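Local coordinates for protein botulinum neurotoxin type C1 (Clostridium botulinum, PDB 3R4S) that binds sialic acid, a sugar of gangliosides, through its heavy chain, and probably uses two ganglioside molecules to enter neurons and deliver its protease, at residues S138-A141 / P142-K146; K161-N165 / G166-D170. One frame throughout, in Å; residues are numbered along the deposited sequence.

Both interactions belong to the concanavalin-like, N-terminal part of the receptor-binding region, and they follow one another along the chain. Interaction 1 (138-146) shapes the loop that leaves strand 127-134 in one sheet of the sandwich and enters strand 148-155 in the other. That strand pairs with strand 159-164, whose hairpin with strand 167-173 carries interaction 2 (161-170). The two centres lie 19 Å apart, and the nearest atoms, about 4 Å apart, do not touch. Interaction 1 reaches Tyr365 and Tyr366 of the trefoil half, which also holds the sialic acid pockets, and sits where the halves meet; interaction 2, with a weak bond from Asn165 to Thr364, lies beside that junction.

Interaction 1. Residues S138-A141 / P142-K146; sequences SNNA and PGYNK
Asn140 and Tyr144 lie side by side and point the same way, with amide and ring planes 65° apart. The carboxamide carbon CG of Asn140 meets the ring at its edge, in the ring plane, 3.7 Å from CD1 of Tyr144, while OD1 comes to 3.5 Å from that same CD1 at an oblique slant. On one face of the ring rests the aliphatic part of Lys146, displaced toward the rim; its CG stands between the backbone N and the carbonyl carbon (chi1 67°), and a bend at chi3 then takes NZ to 3.9 Å from Asn140 OD1, close but not bonded. NZ instead bonds to Tyr365 O, and Asn140 ND2 to Asp136 O, so each of these nitrogens has its partner outside the two segments. Tyr135 meets the Tyr144 ring with nearly parallel planes. Within this tight, buried part, water 1 donates to Asn140 OD1 (2.8 Å) and to Gly143 O (2.7 Å), bridging two acceptors.

From Asn140 to Gly143, between the packed side chains, the chain makes a type I turn, closed by Gly143 N donating to Asn140 O at 3.0 Å. Its corner is the solvent side: Ala141 is exposed and Pro142 partly so. Gly143 ends the turn at phi 103°, a backbone angle that suits glycine, and Tyr144 is the centre of an inverse gamma turn.

The chemistry thus divides the work: a backbone bond closes the beta turn, and a weak one from Asn145 N to Gly143 O goes with the gamma turn. The water and the nearby ammonium group would favour a negatively polarised OD1, consistent with a carboxamide whose rotation is fixed by Asp136 on one arm and the water on the other.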
ATOM      1  N   SER A 138       6.145  -4.391  14.194  1.00 36.08           N
ATOM      2  CA  SER A 138       5.781  -5.782  14.421  1.00 43.18           C
ATOM      3  C   SER A 138       4.918  -6.343  13.284  1.00 44.06           C
ATOM      4  O   SER A 138       4.840  -7.553  13.087  1.00 43.71           O
ATOM      5  CB  SER A 138       5.061  -5.933  15.760  1.00 40.82           C
ATOM      6  OG  SER A 138       3.711  -5.523  15.657  1.00 38.24           O
ATOM      7  N   ASN A 139       4.275  -5.465  12.526  1.00 39.55           N
ATOM      8  CA  ASN A 139       3.413  -5.930  11.449  1.00 37.60           C
ATOM      9  C   ASN A 139       4.048  -5.751  10.077  1.00 36.46           C
ATOM     10  O   ASN A 139       3.376  -5.872   9.052  1.00 35.41           O
ATOM     11  CB  ASN A 139       2.059  -5.233  11.527  1.00 41.09           C
ATOM     12  CG  ASN A 139       1.254  -5.687  12.728  1.00 48.62           C
ATOM     13  OD1 ASN A 139       1.435  -6.805  13.217  1.00 50.83           O
ATOM     14  ND2 ASN A 139       0.367  -4.825  13.215  1.00 49.83           N
ATOM     15  N   ASN A 140       5.352  -5.486  10.076  1.00 34.88           N
ATOM     16  CA  ASN A 140       6.064  -5.103   8.868  1.00 34.69           C
ATOM     17  C   ASN A 140       7.538  -5.486   8.877  1.00 34.65           C
ATOM     18  O   ASN A 140       8.387  -4.660   8.544  1.00 34.73           O
ATOM     19  CB  ASN A 140       5.948  -3.590   8.650  1.00 32.26           C
ATOM     20  CG  ASN A 140       4.546  -3.161   8.264  1.00 28.90           C
ATOM     21  OD1 ASN A 140       4.125  -3.335   7.116  1.00 29.69           O
ATOM     22  ND2 ASN A 140       3.810  -2.604   9.223  1.00 27.35           N
ATOM     23  N   ALA A 141       7.843  -6.735   9.231  1.00 37.89           N
ATOM     24  CA  ALA A 141       9.232  -7.221   9.229  1.00 33.10           C
ATOM     25  C   ALA A 141       9.890  -7.208   7.846  1.00 32.51           C
ATOM     26  O   ALA A 141      11.095  -6.960   7.729  1.00 32.42           O
ATOM     27  CB  ALA A 141       9.313  -8.624   9.848  1.00 38.52           C
ATOM     28  N   PRO A 142       9.108  -7.493   6.791  1.00 28.75           N
ATOM     29  CA  PRO A 142       9.648  -7.395   5.428  1.00 29.06           C
ATOM     30  C   PRO A 142       9.842  -5.943   4.978  1.00 30.62           C
ATOM     31  O   PRO A 142      10.311  -5.720   3.868  1.00 32.72           O
ATOM     32  CB  PRO A 142       8.561  -8.051   4.568  1.00 31.24           C
ATOM     33  CG  PRO A 142       7.631  -8.739   5.536  1.00 32.40           C
ATOM     34  CD  PRO A 142       7.722  -7.986   6.807  1.00 26.99           C
ATOM     35  N   GLY A 143       9.474  -4.978   5.819  1.00 27.38           N
ATOM     36  CA  GLY A 143       9.586  -3.561   5.482  1.00 30.32           C
ATOM     37  C   GLY A 143       8.241  -2.951   5.117  1.00 28.22           C
ATOM     38  O   GLY A 143       7.362  -3.654   4.619  1.00 23.16           O
ATOM     39  N   TYR A 144       8.065  -1.651   5.357  1.00 24.77           N
ATOM     40  CA  TYR A 144       6.804  -0.998   5.005  1.00 22.72           C
ATOM     41  C   TYR A 144       6.903  -0.533   3.557  1.00 24.67           C
ATOM     42  O   TYR A 144       7.079   0.649   3.281  1.00 22.92           O
ATOM     43  CB  TYR A 144       6.497   0.168   5.957  1.00 23.28           C
ATOM     44  CG  TYR A 144       5.069   0.702   5.885  1.00 22.70           C
ATOM     45  CD1 TYR A 144       4.047   0.124   6.632  1.00 24.88           C
ATOM     46  CD2 TYR A 144       4.752   1.796   5.086  1.00 28.41           C
ATOM     47  CE1 TYR A 144       2.748   0.615   6.577  1.00 25.82           C
ATOM     48  CE2 TYR A 144       3.451   2.296   5.023  1.00 24.70           C
ATOM     49  CZ  TYR A 144       2.454   1.701   5.768  1.00 30.09           C
ATOM     50  OH  TYR A 144       1.161   2.196   5.693  1.00 31.81           O
ATOM     51  N   ASN A 145       6.813  -1.482   2.634  1.00 20.48           N
ATOM     52  CA  ASN A 145       7.119  -1.219   1.238  1.00 19.44           C
ATOM     53  C   ASN A 145       5.911  -0.853   0.385  1.00 20.73           C
ATOM     54  O   ASN A 145       5.901  -1.089  -0.825  1.00 23.31           O
ATOM     55  CB  ASN A 145       7.820  -2.436   0.652  1.00 21.34           C
ATOM     56  CG  ASN A 145       8.913  -2.955   1.559  1.00 28.63           C
ATOM     57  OD1 ASN A 145       9.667  -2.175   2.153  1.00 23.67           O
ATOM     58  ND2 ASN A 145       9.004  -4.274   1.680  1.00 26.42           N
ATOM     59  N   LYS A 146       4.897  -0.265   1.010  1.00 20.18           N
ATOM     60  CA  LYS A 146       3.650   0.002   0.310  1.00 20.25           C
ATOM     61  C   LYS A 146       3.400   1.481   0.033  1.00 20.49           C
ATOM     62  O   LYS A 146       3.901   2.360   0.733  1.00 19.82           O
ATOM     63  CB  LYS A 146       2.480  -0.588   1.093  1.00 20.26           C
ATOM     64  CG  LYS A 146       2.224   0.077   2.420  1.00 26.17           C
ATOM     65  CD  LYS A 146       1.294  -0.803   3.284  1.00 29.61           C
ATOM     66  CE  LYS A 146       1.997  -2.080   3.749  1.00 26.50           C
ATOM     67  NZ  LYS A 146       1.143  -2.917   4.665  1.00 25.41           N
TER
HETATM   68  O   HOH W   1       5.277  -5.210   5.345  1.00 29.95           O

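Interaction 2. Residues K161-N165 / G166-D170; sequences KIYIN and GKLID
The Tyr163 ring takes Leu168 CD1 over the centre of one face, a CH-pi contact with the methyl 3.9 Å from the ring centroid and 12° off the normal. Gly166 O lies at the ring edge, near its plane. Leu168 CG is anti to the backbone N (chi1 -178°), which carries the branch back across the neighbouring strand, where the same methyl also touches Lys161 CB at 3.7 Å. Tyr163 packs further against Ile225 of helix 222-231.

On the face opposite Tyr163 and Leu168, Ile162 CG2 touches Asp170 CB. Ile169, at the bulge, leans its CG1 against Ile164 CG1 at 3.6 Å.

A type I' turn with Asn165 and Gly166 at its corner is closed by Ile164 N to Lys167 O and Lys167 N to Ile164 O, both 2.9 Å. Farther out, Ile162 O accepts Ile169 N at 2.9 Å and, weakly, Asp170 N: a classic beta bulge that shifts the register by one. Ile162 and Ile164 thus bond to the partner strand, the alternate residues to strand 148-155. Side chains meet mainly by apolar contact, while Asn165 OD1 and Asp170 OD2 bond elsewhere, to Phe149 N and Asn132 N.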
ATOM      1  N   LYS A 161       0.490  19.395  11.348  1.00 19.61           N
ATOM      2  CA  LYS A 161      -0.135  18.081  11.400  1.00 19.38           C
ATOM      3  C   LYS A 161       0.376  17.217  10.262  1.00 21.30           C
ATOM      4  O   LYS A 161       0.723  17.714   9.186  1.00 18.98           O
ATOM      5  CB  LYS A 161      -1.657  18.210  11.291  1.00 18.10           C
ATOM      6  CG  LYS A 161      -2.297  19.057  12.386  1.00 22.17           C
ATOM      7  CD  LYS A 161      -3.800  19.170  12.178  1.00 21.84           C
ATOM      8  CE  LYS A 161      -4.311  20.481  12.743  1.00 35.09           C
ATOM      9  NZ  LYS A 161      -5.710  20.786  12.313  1.00 46.29           N
ATOM     10  N   ILE A 162       0.420  15.914  10.495  1.00 16.96           N
ATOM     11  CA  ILE A 162       0.686  15.002   9.408  1.00 18.64           C
ATOM     12  C   ILE A 162      -0.386  13.923   9.407  1.00 21.82           C
ATOM     13  O   ILE A 162      -0.753  13.396  10.460  1.00 20.81           O
ATOM     14  CB  ILE A 162       2.123  14.424   9.441  1.00 18.67           C
ATOM     15  CG1 ILE A 162       2.320  13.456   8.270  1.00 17.70           C
ATOM     16  CG2 ILE A 162       2.397  13.701  10.767  1.00 22.39           C
ATOM     17  CD1 ILE A 162       3.786  13.150   7.999  1.00 22.35           C
ATOM     18  N   TYR A 163      -0.922  13.655   8.219  1.00 16.48           N
ATOM     19  CA  TYR A 163      -1.898  12.603   8.005  1.00 19.40           C
ATOM     20  C   TYR A 163      -1.319  11.514   7.107  1.00 20.49           C
ATOM     21  O   TYR A 163      -0.486  11.781   6.242  1.00 17.27           O
ATOM     22  CB  TYR A 163      -3.135  13.155   7.301  1.00 19.58           C
ATOM     23  CG  TYR A 163      -3.863  14.305   7.967  1.00 17.58           C
ATOM     24  CD1 TYR A 163      -5.175  14.151   8.418  1.00 19.24           C
ATOM     25  CD2 TYR A 163      -3.273  15.553   8.099  1.00 18.66           C
ATOM     26  CE1 TYR A 163      -5.874  15.210   9.005  1.00 18.59           C
ATOM     27  CE2 TYR A 163      -3.963  16.620   8.693  1.00 16.92           C
ATOM     28  CZ  TYR A 163      -5.259  16.438   9.137  1.00 19.74           C
ATOM     29  OH  TYR A 163      -5.946  17.487   9.714  1.00 21.17           O
ATOM     30  N   ILE A 164      -1.796  10.291   7.293  1.00 19.05           N
ATOM     31  CA  ILE A 164      -1.391   9.175   6.461  1.00 18.76           C
ATOM     32  C   ILE A 164      -2.682   8.513   5.993  1.00 20.87           C
ATOM     33  O   ILE A 164      -3.553   8.196   6.803  1.00 21.04           O
ATOM     34  CB  ILE A 164      -0.500   8.188   7.247  1.00 21.56           C
ATOM     35  CG1 ILE A 164       0.748   8.905   7.760  1.00 20.67           C
ATOM     36  CG2 ILE A 164      -0.111   6.972   6.390  1.00 19.54           C
ATOM     37  CD1 ILE A 164       1.677   9.400   6.647  1.00 19.46           C
ATOM     38  N   ASN A 165      -2.826   8.377   4.679  1.00 18.30           N
ATOM     39  CA  ASN A 165      -4.038   7.834   4.090  1.00 18.83           C
ATOM     40  C   ASN A 165      -5.294   8.482   4.659  1.00 22.30           C
ATOM     41  O   ASN A 165      -6.276   7.808   4.967  1.00 21.04           O
ATOM     42  CB  ASN A 165      -4.055   6.310   4.240  1.00 20.51           C
ATOM     43  CG  ASN A 165      -2.847   5.657   3.584  1.00 21.81           C
ATOM     44  OD1 ASN A 165      -2.404   6.091   2.511  1.00 22.09           O
ATOM     45  ND2 ASN A 165      -2.311   4.605   4.217  1.00 23.22           N
ATOM     46  N   GLY A 166      -5.248   9.805   4.792  1.00 18.43           N
ATOM     47  CA  GLY A 166      -6.408  10.569   5.211  1.00 21.33           C
ATOM     48  C   GLY A 166      -6.675  10.578   6.707  1.00 21.90           C
ATOM     49  O   GLY A 166      -7.675  11.127   7.149  1.00 23.57           O
ATOM     50  N   LYS A 167      -5.798   9.953   7.485  1.00 21.62           N
ATOM     51  CA  LYS A 167      -5.977   9.886   8.929  1.00 24.78           C
ATOM     52  C   LYS A 167      -4.896  10.676   9.654  1.00 23.60           C
ATOM     53  O   LYS A 167      -3.702  10.462   9.422  1.00 21.66           O
ATOM     54  CB  LYS A 167      -5.924   8.435   9.413  1.00 27.93           C
ATOM     55  CG  LYS A 167      -7.278   7.831   9.743  1.00 38.19           C
ATOM     56  CD  LYS A 167      -8.061   7.497   8.495  1.00 40.08           C
ATOM     57  CE  LYS A 167      -9.391   6.864   8.860  1.00 47.99           C
ATOM     58  NZ  LYS A 167      -9.220   5.781   9.869  1.00 56.65           N
ATOM     59  N   LEU A 168      -5.321  11.568  10.541  1.00 23.95           N
ATOM     60  CA  LEU A 168      -4.400  12.337  11.383  1.00 23.79           C
ATOM     61  C   LEU A 168      -3.560  11.415  12.258  1.00 21.14           C
ATOM     62  O   LEU A 168      -4.097  10.580  12.964  1.00 26.32           O
ATOM     63  CB  LEU A 168      -5.168  13.306  12.280  1.00 19.70           C
ATOM     64  CG  LEU A 168      -4.272  14.187  13.157  1.00 22.35           C
ATOM     65  CD1 LEU A 168      -3.425  15.109  12.288  1.00 21.05           C
ATOM     66  CD2 LEU A 168      -5.119  15.004  14.143  1.00 21.64           C
ATOM     67  N   ILE A 169      -2.245  11.605  12.227  1.00 22.44           N
ATOM     68  CA  ILE A 169      -1.277  10.722  12.886  1.00 22.34           C
ATOM     69  C   ILE A 169      -0.486  11.468  13.968  1.00 24.38           C
ATOM     70  O   ILE A 169      -0.112  10.895  14.981  1.00 22.95           O
ATOM     71  CB  ILE A 169      -0.266  10.145  11.837  1.00 20.57           C
ATOM     72  CG1 ILE A 169      -0.957   9.128  10.925  1.00 22.66           C
ATOM     73  CG2 ILE A 169       0.941   9.518  12.503  1.00 24.98           C
ATOM     74  CD1 ILE A 169      -1.788   8.092  11.674  1.00 25.73           C
ATOM     75  N   ASP A 170      -0.232  12.756  13.750  1.00 22.62           N
ATOM     76  CA  ASP A 170       0.593  13.546  14.668  1.00 21.73           C
ATOM     77  C   ASP A 170       0.210  15.018  14.548  1.00 25.03           C
ATOM     78  O   ASP A 170      -0.019  15.523  13.446  1.00 21.81           O
ATOM     79  CB  ASP A 170       2.082  13.382  14.325  1.00 21.09           C
ATOM     80  CG  ASP A 170       3.012  13.777  15.474  1.00 27.71           C
ATOM     81  OD1 ASP A 170       2.521  14.160  16.558  1.00 25.60           O
ATOM     82  OD2 ASP A 170       4.251  13.698  15.295  1.00 28.08           O
TER